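Local coordinates for protein PlyP35 (Listeria phage P35, PDB 6S3Y) that probably binds the Listeria cell wall, serving as the C-terminal targeting domain of a phage endolysin, at residues A[9-14]-A[28-33]; A[86-91]-A[100-105]. All coordinates share one frame; numbering follows the deposited sequence.

Contact 1: residues A[9-14]-A[28-33]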
# COMPACT_ATOMS: atom_id res chain seq x y z
N VAL A 9 -0.75 7.77 -11.37
CA VAL A 9 0.12 8.37 -10.32
C VAL A 9 -0.12 7.59 -9.03
O VAL A 9 -1.28 7.39 -8.62
CB VAL A 9 -0.12 9.89 -10.19
CG1 VAL A 9 -1.57 10.22 -10.11
CG2 VAL A 9 0.64 10.48 -9.01
N ILE A 10 0.98 7.13 -8.43
CA ILE A 10 0.93 6.34 -7.18
C ILE A 10 0.44 7.31 -6.08
O ILE A 10 0.94 8.46 -6.01
CB ILE A 10 2.28 5.67 -6.89
CG1 ILE A 10 2.37 4.29 -7.57
CG2 ILE A 10 2.53 5.52 -5.39
CD1 ILE A 10 2.06 4.30 -9.04
N LYS A 11 -0.50 6.86 -5.26
CA LYS A 11 -1.16 7.72 -4.24
C LYS A 11 -0.16 8.21 -3.20
O LYS A 11 0.89 7.55 -2.98
CB LYS A 11 -2.32 6.99 -3.55
CG LYS A 11 -3.50 6.69 -4.45
CD LYS A 11 -4.58 5.89 -3.70
CE LYS A 11 -5.82 5.73 -4.53
NZ LYS A 11 -6.78 4.79 -3.92
N ASP A 12 -0.53 9.29 -2.52
CA ASP A 12 0.26 9.94 -1.45
C ASP A 12 -0.12 9.33 -0.10
O ASP A 12 -0.14 10.09 0.92
CB ASP A 12 -0.01 11.45 -1.47
CG ASP A 12 1.01 12.24 -0.66
OD1 ASP A 12 2.22 11.91 -0.74
OD2 ASP A 12 0.57 13.12 0.07
N VAL A 13 -0.39 8.02 -0.04
CA VAL A 13 -0.95 7.35 1.18
C VAL A 13 -0.16 6.08 1.54
O VAL A 13 0.55 5.50 0.65
CB VAL A 13 -2.44 7.00 0.99
CG1 VAL A 13 -3.25 8.24 0.60
CG2 VAL A 13 -2.63 5.87 -0.03
N GLY A 14 -0.26 5.69 2.81
CA GLY A 14 0.01 4.32 3.31
C GLY A 14 -1.28 3.55 3.42
O GLY A 14 -2.35 4.15 3.64
N VAL A 28 -9.02 -0.06 5.29
CA VAL A 28 -9.71 0.55 6.47
C VAL A 28 -9.39 2.05 6.47
O VAL A 28 -10.30 2.84 6.69
CB VAL A 28 -9.26 -0.15 7.77
CG1 VAL A 28 -9.83 0.55 8.98
CG2 VAL A 28 -9.67 -1.61 7.76
N ARG A 29 -8.13 2.41 6.22
CA ARG A 29 -7.69 3.81 6.01
C ARG A 29 -6.65 3.84 4.89
O ARG A 29 -5.83 2.91 4.81
CB ARG A 29 -7.03 4.43 7.26
CG ARG A 29 -7.98 4.61 8.43
CD ARG A 29 -8.98 5.72 8.26
NE ARG A 29 -9.77 5.92 9.47
CZ ARG A 29 -10.92 5.31 9.73
NH1 ARG A 29 -11.44 4.44 8.89
NH2 ARG A 29 -11.60 5.58 10.83
N GLN A 30 -6.66 4.90 4.09
CA GLN A 30 -5.55 5.31 3.23
C GLN A 30 -5.03 6.60 3.84
O GLN A 30 -5.57 7.67 3.53
CB GLN A 30 -6.04 5.36 1.78
CG GLN A 30 -6.19 3.96 1.20
CD GLN A 30 -6.57 3.92 -0.26
OE1 GLN A 30 -6.58 4.94 -0.94
NE2 GLN A 30 -6.93 2.73 -0.72
N TRP A 31 -4.05 6.48 4.72
CA TRP A 31 -3.53 7.59 5.53
C TRP A 31 -2.55 8.40 4.68
O TRP A 31 -1.52 7.84 4.23
CB TRP A 31 -2.84 7.07 6.79
CG TRP A 31 -3.74 6.68 7.93
CD1 TRP A 31 -4.84 7.32 8.40
CD2 TRP A 31 -3.51 5.57 8.82
NE1 TRP A 31 -5.34 6.67 9.50
CE2 TRP A 31 -4.53 5.61 9.80
CE3 TRP A 31 -2.54 4.56 8.89
CZ2 TRP A 31 -4.60 4.67 10.82
CZ3 TRP A 31 -2.60 3.65 9.91
CH2 TRP A 31 -3.62 3.71 10.86
N LYS A 32 -2.81 9.71 4.57
CA LYS A 32 -1.90 10.67 3.89
C LYS A 32 -0.50 10.57 4.51
O LYS A 32 -0.39 10.41 5.75
CB LYS A 32 -2.47 12.08 4.02
CG LYS A 32 -1.81 13.11 3.11
CD LYS A 32 -2.48 14.47 3.18
CE LYS A 32 -2.54 15.03 4.59
NZ LYS A 32 -3.18 16.37 4.64
N HIS A 33 0.53 10.70 3.66
CA HIS A 33 1.95 10.85 4.08
C HIS A 33 2.00 11.78 5.30
O HIS A 33 1.35 12.82 5.23
CB HIS A 33 2.80 11.38 2.93
CG HIS A 33 4.27 11.29 3.19
ND1 HIS A 33 5.09 12.39 3.41
CD2 HIS A 33 5.06 10.21 3.34
CE1 HIS A 33 6.34 11.96 3.54
NE2 HIS A 33 6.34 10.63 3.54

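Contact 2: residues A[86-91]-A[100-105]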
# COMPACT_ATOMS: atom_id res chain seq x y z
N ALA A 86 3.90 2.80 -2.53
CA ALA A 86 3.16 1.64 -3.04
C ALA A 86 4.16 0.55 -3.42
O ALA A 86 5.39 0.69 -3.14
CB ALA A 86 2.28 2.08 -4.18
N PHE A 87 3.69 -0.50 -4.08
CA PHE A 87 4.50 -1.63 -4.54
C PHE A 87 3.99 -2.05 -5.91
O PHE A 87 2.78 -1.85 -6.18
CB PHE A 87 4.39 -2.83 -3.61
CG PHE A 87 5.21 -2.77 -2.34
CD1 PHE A 87 6.57 -2.58 -2.39
CD2 PHE A 87 4.60 -2.98 -1.11
CE1 PHE A 87 7.32 -2.59 -1.23
CE2 PHE A 87 5.36 -2.99 0.05
CZ PHE A 87 6.72 -2.79 -0.00
N CYS A 88 4.86 -2.66 -6.73
CA CYS A 88 4.41 -3.58 -7.80
C CYS A 88 5.17 -4.90 -7.65
O CYS A 88 6.31 -4.92 -7.07
CB CYS A 88 4.58 -2.97 -9.19
SG CYS A 88 6.27 -2.42 -9.53
N TRP A 89 4.55 -5.98 -8.12
CA TRP A 89 5.07 -7.35 -7.89
C TRP A 89 5.23 -8.07 -9.24
O TRP A 89 4.39 -7.85 -10.13
CB TRP A 89 4.09 -8.12 -7.00
CG TRP A 89 4.03 -7.66 -5.57
CD1 TRP A 89 4.68 -8.20 -4.51
CD2 TRP A 89 3.15 -6.65 -5.03
NE1 TRP A 89 4.29 -7.59 -3.35
CE2 TRP A 89 3.36 -6.63 -3.64
CE3 TRP A 89 2.21 -5.76 -5.58
CZ2 TRP A 89 2.68 -5.76 -2.79
CZ3 TRP A 89 1.54 -4.90 -4.74
CH2 TRP A 89 1.76 -4.91 -3.37
N ASP A 90 6.18 -9.00 -9.31
CA ASP A 90 6.39 -9.75 -10.57
C ASP A 90 5.40 -10.90 -10.67
O ASP A 90 5.47 -11.62 -11.64
CB ASP A 90 7.82 -10.22 -10.71
CG ASP A 90 8.24 -11.37 -9.83
OD1 ASP A 90 7.56 -11.64 -8.82
OD2 ASP A 90 9.28 -11.93 -10.16
N ASN A 91 4.47 -11.02 -9.73
CA ASN A 91 3.34 -11.97 -9.92
C ASN A 91 2.10 -11.51 -9.16
O ASN A 91 2.22 -10.64 -8.29
CB ASN A 91 3.78 -13.40 -9.59
CG ASN A 91 3.79 -13.67 -8.11
OD1 ASN A 91 2.75 -13.64 -7.48
ND2 ASN A 91 4.96 -13.95 -7.58
N ILE A 100 8.95 -4.12 -6.23
CA ILE A 100 9.60 -2.78 -6.31
C ILE A 100 8.77 -1.81 -5.45
O ILE A 100 7.55 -1.76 -5.63
CB ILE A 100 9.70 -2.32 -7.77
CG1 ILE A 100 10.49 -3.34 -8.63
CG2 ILE A 100 10.29 -0.93 -7.85
CD1 ILE A 100 10.40 -3.08 -10.13
N ASN A 101 9.46 -1.09 -4.57
CA ASN A 101 8.92 0.05 -3.80
C ASN A 101 8.70 1.21 -4.78
O ASN A 101 9.71 1.69 -5.33
CB ASN A 101 9.86 0.40 -2.64
CG ASN A 101 9.32 1.54 -1.78
OD1 ASN A 101 8.87 2.54 -2.33
ND2 ASN A 101 9.37 1.41 -0.46
N LEU A 102 7.45 1.60 -5.05
CA LEU A 102 7.14 2.77 -5.88
C LEU A 102 6.93 4.00 -4.98
O LEU A 102 6.02 3.99 -4.12
CB LEU A 102 5.90 2.48 -6.72
CG LEU A 102 6.03 1.28 -7.66
CD1 LEU A 102 4.72 1.00 -8.40
CD2 LEU A 102 7.13 1.52 -8.67
N LYS A 103 7.74 5.04 -5.18
CA LYS A 103 7.70 6.30 -4.39
C LYS A 103 6.31 6.92 -4.51
O LYS A 103 5.67 6.80 -5.59
CB LYS A 103 8.80 7.27 -4.85
CG LYS A 103 9.68 7.80 -3.76
CD LYS A 103 10.52 9.03 -4.17
CE LYS A 103 11.44 9.41 -3.03
NZ LYS A 103 10.71 9.96 -1.86
N ARG A 104 5.83 7.54 -3.43
CA ARG A 104 4.58 8.35 -3.52
C ARG A 104 4.72 9.30 -4.71
O ARG A 104 5.78 9.86 -4.85
CB ARG A 104 4.30 9.09 -2.21
CG ARG A 104 5.42 10.03 -1.79
CD ARG A 104 5.17 10.41 -0.33
NE ARG A 104 5.37 11.86 -0.13
CZ ARG A 104 6.44 12.38 0.37
NH1 ARG A 104 7.43 11.61 0.82
NH2 ARG A 104 6.51 13.69 0.49
N GLY A 105 3.69 9.43 -5.53
CA GLY A 105 3.68 10.33 -6.70
C GLY A 105 4.38 9.74 -7.92
O GLY A 105 4.41 10.43 -8.94

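Contact 1: residues A[9-14]-A[28-33]
The carboxylate of Asp12 meets His33 with its plane turned 39° from that of the ring. OD1 of Asp12 lies 3.8 Å from His33 CB and sits oblique to the ring. The second flat group is the amide of Gln30. Gln30 OE1 accepts Lys11 NZ at 3.0 Å, in the carbonyl plane and on a lone pair. The third is the Trp31 indole, which has CB of Arg29 over one face and stacks with Phe16. These groups belong to an antiparallel beta hairpin, strands 6-17 and 27-32 with the residues next to them, in a region assigned to an SH3-clan cell wall binding family. Gly14 and Trp31 form a hydrogen-bonded pair. Gly14 N reaches Trp31 O at 2.9 Å, and Trp31 N returns to Gly14 O on a more bent path, with 137° at the hydrogen. Val13 and Lys32 form the next, non-hydrogen-bonded pair, and their side chains diverge. CG2 of Val13 sits between its backbone N and carbonyl carbon, from where it touches Gln30 CB at 3.9 Å. Both Lys11 and Gln30 extend beyond CG. The ammonium of Lys11 also bonds to the carbonyl of Tyr134, and NE2 of Gln30 is held by Ser27 OG. At the far end of the ladder Asp12 O has two partners: His33 N bonds to it at 2.9 Å, and Lys32 CA makes a CA-H...O contact at 3.5 Å.

Contact 2: residues A[86-91]-A[100-105]
Phe87 turns its CG anti to its own carbonyl carbon (chi1 -79°), which brings the ring toward Ile100 and Asn101. Phe87 CD1 then stands 3.5 Å from Ile100 O, which lies at the ring edge near the ring plane. Phe87 CE1 approaches Asn101 CB, the two side chains crossing at a slant. The ring and the Asn101 amide are steeply inclined, 73° apart. Cys88 has SG between its backbone N and carbonyl carbon (chi1 56°). This sets Cys88 SG against the other strand, 3.9 Å from Ile100 CB and also 3.9 Å from Leu102 CD1.

Four backbone hydrogen bonds join the strands. Ala86 N to Leu102 O is nearly straight at 2.9 Å. The return bond, Leu102 N to Ala86 O, is 3.0 Å. Cys88 and Ile100 exchange the other two bonds. Between these pairs lies the non-hydrogen-bonded pair Phe87 and Asn101, where Phe87 CA also makes a CA-H...O contact of 3.2 Å with Ile100 O.

The sheet has two different faces. Ala86, Cys88, Ile100 and Leu102 form an apolar face. Ile10 packs on its Ala86 and Leu102 end, and Phe129 on Cys88 and Ile100. On the other face Phe87 meets Tyr63, His85 and Phe99 edge-to-face, so three aromatic rings meet it. The result is a twisted antiparallel beta hairpin, strands 78-89 and 99-103, packed on both faces, consistent with a small SH3-like beta domain.

In the fold
Contact 1 and contact 2 are hairpins in two separate sequence ranges of the same SH3-clan family, yet they touch. Their centres are about 13 Å apart. The join runs mainly between residues 9-14 and 100-105, with His33 also touching Arg104 and Ile10 packing on Ala86. Gly105 N lies 3.0 Å from Ile10 O, a probable hydrogen bond. CG2 of Ile10 packs 3.4 Å from Lys103 O. Further along, Asp12 OD1 faces Arg104 NE in a weak ion pair. Strand 6-17 pairs with strand 27-32 and also with strands 107-110 and 136-137 from the C-terminal half, so it links the two halves of the chain. Contact 1 closes before contact 2 opens.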